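Local coordinates for protein alpha-1,6-mannanase (Bacteroides thetaiotaomicron, PDB 4V1S) that probably acts as an endo-acting glycoside hydrolase of family GH76, cleaving alpha-1,6-linked mannan backbones for a gut symbiont, at residues Arg140-Cys153 against Tyr164-Gly178. Sequence-based numbering, arbitrary orientation.
Sequences RFYDENGWTAIGLC and YLEKAKGALAFSLSG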
loop_
_atom_site.group_PDB
_atom_site.type_symbol
_atom_site.label_atom_id
_atom_site.label_comp_id
_atom_site.label_asym_id
_atom_site.label_seq_id
_atom_site.Cartn_x
_atom_site.Cartn_y
_atom_site.Cartn_z
ATOM N N ARG A 140 15.827 7.400 5.390
ATOM C CA ARG A 140 15.232 6.199 4.770
ATOM C C ARG A 140 14.468 5.336 5.756
ATOM O O ARG A 140 14.830 5.289 6.949
ATOM C CB ARG A 140 16.282 5.380 4.038
ATOM C CG ARG A 140 17.066 6.187 3.009
ATOM C CD ARG A 140 17.887 5.330 2.085
ATOM N NE ARG A 140 19.001 4.691 2.800
ATOM C CZ ARG A 140 19.988 4.029 2.196
ATOM N NH1 ARG A 140 20.016 3.922 0.886
ATOM N NH2 ARG A 140 20.978 3.497 2.899
ATOM N N PHE A 141 13.383 4.740 5.242
ATOM C CA PHE A 141 12.396 3.977 6.005
ATOM C C PHE A 141 12.213 2.613 5.406
ATOM O O PHE A 141 12.048 2.477 4.200
ATOM C CB PHE A 141 11.066 4.748 6.022
ATOM C CG PHE A 141 11.178 6.070 6.741
ATOM C CD1 PHE A 141 11.761 7.179 6.099
ATOM C CD2 PHE A 141 10.784 6.195 8.044
ATOM C CE1 PHE A 141 11.879 8.392 6.743
ATOM C CE2 PHE A 141 10.934 7.410 8.711
ATOM C CZ PHE A 141 11.501 8.490 8.060
ATOM N N TYR A 142 12.241 1.598 6.261
ATOM C CA TYR A 142 12.185 0.237 5.760
ATOM C C TYR A 142 10.777 -0.051 5.223
ATOM O O TYR A 142 10.648 -0.788 4.254
ATOM C CB TYR A 142 12.643 -0.775 6.823
ATOM C CG TYR A 142 14.075 -0.549 7.253
ATOM C CD1 TYR A 142 15.125 -0.886 6.421
ATOM C CD2 TYR A 142 14.385 0.052 8.470
ATOM C CE1 TYR A 142 16.455 -0.665 6.803
ATOM C CE2 TYR A 142 15.712 0.275 8.842
ATOM C CZ TYR A 142 16.740 -0.099 7.999
ATOM O OH TYR A 142 18.068 0.099 8.345
ATOM N N ASP A 143 9.749 0.556 5.817
ATOM C CA ASP A 143 8.397 0.384 5.311
ATOM C C ASP A 143 8.190 1.028 3.936
ATOM O O ASP A 143 7.662 0.384 3.035
ATOM C CB ASP A 143 7.310 0.798 6.316
ATOM C CG ASP A 143 7.363 2.264 6.698
ATOM O OD1 ASP A 143 8.425 2.900 6.537
ATOM O OD2 ASP A 143 6.338 2.794 7.196
ATOM N N GLU A 144 8.661 2.267 3.763
ATOM C CA GLU A 144 8.488 2.962 2.487
ATOM C C GLU A 144 9.082 2.119 1.353
ATOM O O GLU A 144 8.521 2.048 0.258
ATOM C CB GLU A 144 9.145 4.346 2.493
ATOM C CG GLU A 144 8.424 5.343 3.360
ATOM C CD GLU A 144 9.099 6.702 3.437
ATOM O OE1 GLU A 144 10.255 6.843 2.976
ATOM O OE2 GLU A 144 8.466 7.638 4.034
ATOM N N ASN A 145 10.228 1.500 1.627
ATOM C CA ASN A 145 10.863 0.649 0.628
ATOM C C ASN A 145 10.029 -0.574 0.262
ATOM O O ASN A 145 10.013 -0.978 -0.902
ATOM C CB ASN A 145 12.322 0.293 1.011
ATOM C CG ASN A 145 13.266 1.413 0.601
ATOM O OD1 ASN A 145 13.843 1.378 -0.472
ATOM N ND2 ASN A 145 13.328 2.464 1.410
ATOM N N GLY A 146 9.340 -1.150 1.245
ATOM C CA GLY A 146 8.438 -2.277 1.014
ATOM C C GLY A 146 7.180 -1.918 0.264
ATOM O O GLY A 146 6.790 -2.598 -0.680
ATOM N N TRP A 147 6.557 -0.801 0.641
ATOM C CA TRP A 147 5.438 -0.305 -0.127
ATOM C C TRP A 147 5.791 -0.117 -1.577
ATOM O O TRP A 147 5.011 -0.426 -2.482
ATOM C CB TRP A 147 4.999 1.067 0.408
ATOM C CG TRP A 147 4.162 1.202 1.676
ATOM C CD1 TRP A 147 4.587 1.173 2.991
ATOM C CD2 TRP A 147 2.776 1.547 1.721
ATOM N NE1 TRP A 147 3.539 1.453 3.836
ATOM C CE2 TRP A 147 2.421 1.705 3.089
ATOM C CE3 TRP A 147 1.796 1.754 0.739
ATOM C CZ2 TRP A 147 1.123 2.073 3.495
ATOM C CZ3 TRP A 147 0.507 2.093 1.148
ATOM C CH2 TRP A 147 0.190 2.261 2.515
ATOM N N THR A 148 7.001 0.417 -1.804
ATOM C CA THR A 148 7.454 0.725 -3.165
ATOM C C THR A 148 7.771 -0.565 -3.925
ATOM O O THR A 148 7.343 -0.730 -5.071
ATOM C CB THR A 148 8.676 1.656 -3.148
ATOM O OG1 THR A 148 8.328 2.864 -2.453
ATOM C CG2 THR A 148 9.143 1.985 -4.526
ATOM N N ALA A 149 8.456 -1.509 -3.254
ATOM C CA ALA A 149 8.770 -2.796 -3.854
ATOM C C ALA A 149 7.522 -3.517 -4.371
ATOM O O ALA A 149 7.545 -4.086 -5.444
ATOM C CB ALA A 149 9.535 -3.675 -2.868
ATOM N N ILE A 150 6.444 -3.479 -3.610
ATOM C CA ILE A 150 5.165 -4.071 -4.019
ATOM C C ILE A 150 4.749 -3.474 -5.352
ATOM O O ILE A 150 4.456 -4.209 -6.287
ATOM C CB ILE A 150 4.102 -3.821 -2.934
ATOM C CG1 ILE A 150 4.365 -4.697 -1.699
ATOM C CG2 ILE A 150 2.714 -4.142 -3.453
ATOM C CD1 ILE A 150 3.717 -4.119 -0.440
ATOM N N GLY A 151 4.720 -2.139 -5.439
ATOM C CA GLY A 151 4.294 -1.447 -6.677
ATOM C C GLY A 151 5.221 -1.804 -7.846
ATOM O O GLY A 151 4.743 -2.022 -8.967
ATOM N N LEU A 152 6.543 -1.843 -7.593
ATOM C CA LEU A 152 7.490 -2.147 -8.668
ATOM C C LEU A 152 7.383 -3.592 -9.149
ATOM O O LEU A 152 7.531 -3.849 -10.336
ATOM C CB LEU A 152 8.919 -1.783 -8.263
ATOM C CG LEU A 152 9.137 -0.293 -7.928
ATOM C CD1 LEU A 152 10.524 -0.103 -7.333
ATOM C CD2 LEU A 152 8.966 0.546 -9.193
ATOM N N CYS A 153 7.099 -4.522 -8.235
ATOM C CA CYS A 153 6.828 -5.901 -8.646
ATOM C C CYS A 153 5.620 -5.928 -9.566
ATOM O O CYS A 153 5.641 -6.576 -10.619
ATOM C CB CYS A 153 6.573 -6.824 -7.448
ATOM S SG CYS A 153 7.999 -7.242 -6.449
ATOM N N TYR A 164 12.214 -1.904 -13.805
ATOM C CA TYR A 164 11.263 -1.912 -12.688
ATOM C C TYR A 164 11.592 -3.050 -11.704
ATOM O O TYR A 164 11.595 -2.853 -10.488
ATOM C CB TYR A 164 9.811 -2.064 -13.175
ATOM C CG TYR A 164 9.300 -0.979 -14.117
ATOM C CD1 TYR A 164 9.969 0.226 -14.321
ATOM C CD2 TYR A 164 8.131 -1.184 -14.817
ATOM C CE1 TYR A 164 9.448 1.198 -15.195
ATOM C CE2 TYR A 164 7.611 -0.239 -15.667
ATOM C CZ TYR A 164 8.261 0.958 -15.845
ATOM O OH TYR A 164 7.730 1.883 -16.700
ATOM N N LEU A 165 11.914 -4.233 -12.255
ATOM C CA LEU A 165 12.264 -5.375 -11.413
ATOM C C LEU A 165 13.591 -5.157 -10.657
ATOM O O LEU A 165 13.710 -5.548 -9.508
ATOM C CB LEU A 165 12.336 -6.640 -12.272
ATOM C CG LEU A 165 12.574 -7.916 -11.472
ATOM C CD1 LEU A 165 11.431 -8.171 -10.481
ATOM C CD2 LEU A 165 12.772 -9.091 -12.399
ATOM N N GLU A 166 14.561 -4.529 -11.305
ATOM C CA GLU A 166 15.838 -4.227 -10.667
ATOM C C GLU A 166 15.611 -3.380 -9.409
ATOM O O GLU A 166 16.158 -3.655 -8.344
ATOM C CB GLU A 166 16.752 -3.504 -11.652
ATOM C CG GLU A 166 18.076 -3.018 -11.120
ATOM C CD GLU A 166 18.979 -2.475 -12.232
ATOM O OE1 GLU A 166 18.524 -2.368 -13.405
ATOM O OE2 GLU A 166 20.150 -2.160 -11.932
ATOM N N LYS A 167 14.779 -2.348 -9.536
ATOM C CA LYS A 167 14.502 -1.483 -8.389
ATOM C C LYS A 167 13.601 -2.201 -7.369
ATOM O O LYS A 167 13.727 -1.942 -6.179
ATOM C CB LYS A 167 13.914 -0.142 -8.800
ATOM C CG LYS A 167 14.911 0.778 -9.477
ATOM C CD LYS A 167 15.909 1.350 -8.501
ATOM C CE LYS A 167 16.847 2.346 -9.155
ATOM N NZ LYS A 167 17.729 1.761 -10.191
ATOM N N ALA A 168 12.669 -3.054 -7.808
ATOM C CA ALA A 168 11.887 -3.851 -6.844
ATOM C C ALA A 168 12.812 -4.671 -5.957
ATOM O O ALA A 168 12.658 -4.709 -4.739
ATOM C CB ALA A 168 10.912 -4.767 -7.537
ATOM N N LYS A 169 13.769 -5.345 -6.580
ATOM C CA LYS A 169 14.722 -6.156 -5.849
ATOM C C LYS A 169 15.571 -5.316 -4.897
ATOM O O LYS A 169 15.837 -5.719 -3.745
ATOM C CB LYS A 169 15.627 -6.931 -6.819
ATOM C CG LYS A 169 14.911 -8.050 -7.525
ATOM C CD LYS A 169 15.845 -8.622 -8.581
ATOM C CE LYS A 169 15.226 -9.734 -9.375
ATOM N NZ LYS A 169 16.137 -10.170 -10.477
ATOM N N GLY A 170 15.992 -4.141 -5.372
ATOM C CA GLY A 170 16.817 -3.274 -4.569
ATOM C C GLY A 170 16.072 -2.681 -3.401
ATOM O O GLY A 170 16.586 -2.624 -2.296
ATOM N N ALA A 171 14.848 -2.251 -3.633
ATOM C CA ALA A 171 14.018 -1.717 -2.533
ATOM C C ALA A 171 13.783 -2.797 -1.468
ATOM O O ALA A 171 13.879 -2.540 -0.281
ATOM C CB ALA A 171 12.693 -1.217 -3.090
ATOM N N LEU A 172 13.426 -4.005 -1.914
ATOM C CA LEU A 172 13.188 -5.117 -0.988
ATOM C C LEU A 172 14.489 -5.459 -0.242
ATOM O O LEU A 172 14.459 -5.719 0.965
ATOM C CB LEU A 172 12.591 -6.321 -1.680
ATOM C CG LEU A 172 12.330 -7.511 -0.743
ATOM C CD1 LEU A 172 11.500 -7.096 0.481
ATOM C CD2 LEU A 172 11.670 -8.651 -1.491
ATOM N N ALA A 173 15.631 -5.434 -0.927
ATOM C CA ALA A 173 16.903 -5.698 -0.235
ATOM C C ALA A 173 17.129 -4.660 0.862
ATOM O O ALA A 173 17.639 -4.965 1.968
ATOM C CB ALA A 173 18.048 -5.693 -1.203
ATOM N N PHE A 174 16.726 -3.429 0.592
ATOM C CA PHE A 174 16.817 -2.431 1.619
ATOM C C PHE A 174 15.944 -2.781 2.806
ATOM O O PHE A 174 16.395 -2.743 3.957
ATOM C CB PHE A 174 16.543 -1.018 1.111
ATOM C CG PHE A 174 16.771 0.032 2.172
ATOM C CD1 PHE A 174 18.052 0.373 2.540
ATOM C CD2 PHE A 174 15.724 0.557 2.902
ATOM C CE1 PHE A 174 18.274 1.267 3.578
ATOM C CE2 PHE A 174 15.935 1.449 3.926
ATOM C CZ PHE A 174 17.215 1.813 4.263
ATOM N N SER A 175 14.686 -3.089 2.553
ATOM C CA SER A 175 13.771 -3.459 3.662
ATOM C C SER A 175 14.356 -4.642 4.462
ATOM O O SER A 175 14.301 -4.682 5.701
ATOM C CB SER A 175 12.385 -3.807 3.140
ATOM O OG SER A 175 11.760 -2.707 2.515
ATOM N N LEU A 176 14.883 -5.634 3.742
ATOM C CA LEU A 176 15.413 -6.817 4.428
ATOM C C LEU A 176 16.678 -6.523 5.244
ATOM O O LEU A 176 16.988 -7.257 6.215
ATOM C CB LEU A 176 15.687 -7.953 3.432
ATOM C CG LEU A 176 14.445 -8.655 2.911
ATOM C CD1 LEU A 176 14.794 -9.488 1.682
ATOM C CD2 LEU A 176 13.745 -9.520 3.957
ATOM N N SER A 177 17.368 -5.422 4.913
ATOM C CA SER A 177 18.556 -5.046 5.660
ATOM C C SER A 177 18.127 -4.463 7.024
ATOM O O SER A 177 18.966 -4.297 7.917
ATOM C CB SER A 177 19.426 -4.024 4.920
ATOM O OG SER A 177 18.878 -2.696 4.924
ATOM N N GLY A 178 16.830 -4.162 7.198
ATOM C CA GLY A 178 16.357 -3.655 8.501
ATOM C C GLY A 178 15.978 -4.766 9.476
ATOM O O GLY A 178 15.577 -4.489 10.596
HETATM O O HOH W 1 19.894 -1.274 7.004
#
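Phe174 holds CG opposite its backbone N (chi1 -175°), which carries its ring across to Arg140, Tyr142 and Asn145, while Tyr142, CG anti to its carbonyl carbon, lays its ring between Phe174 and Gly178. The two rings are nearly parallel but offset, centroids 4.8 Å apart, so they barely overlap; CD1 of Tyr142 meets CE2 of Phe174 at 3.5 Å. Gly178 CA sits over one face of the tyrosine, 3.6 Å from the ring centroid, a CH-pi contact. The Arg140 guanidinium, salt-bridged to Glu191, turns a face to Phe174 CE1, its plane 48° from the ring. Asn145 ND2 lies 3.4 Å from Phe174 CD2 and donates almost straight to Phe141 O, while OD1 takes the amide of Tyr127. An alanine in place of Phe174 is likely to open a gap between the Arg140 guanidinium and the Tyr142 ring and leave that ring freer to shift. Ser175 OG donates to Tyr142 O (2.8 Å), in the carbonyl plane. Farther along, Ala149, Ala168 and Ala171 let the axes approach to 8.0 Å, and Leu152 CB packs on Ala168 CB at 3.7 Å. This close, nearly antiparallel pairing (151°) is a helical hairpin, the building unit of the (alpha/alpha)6 barrel expected of GH76.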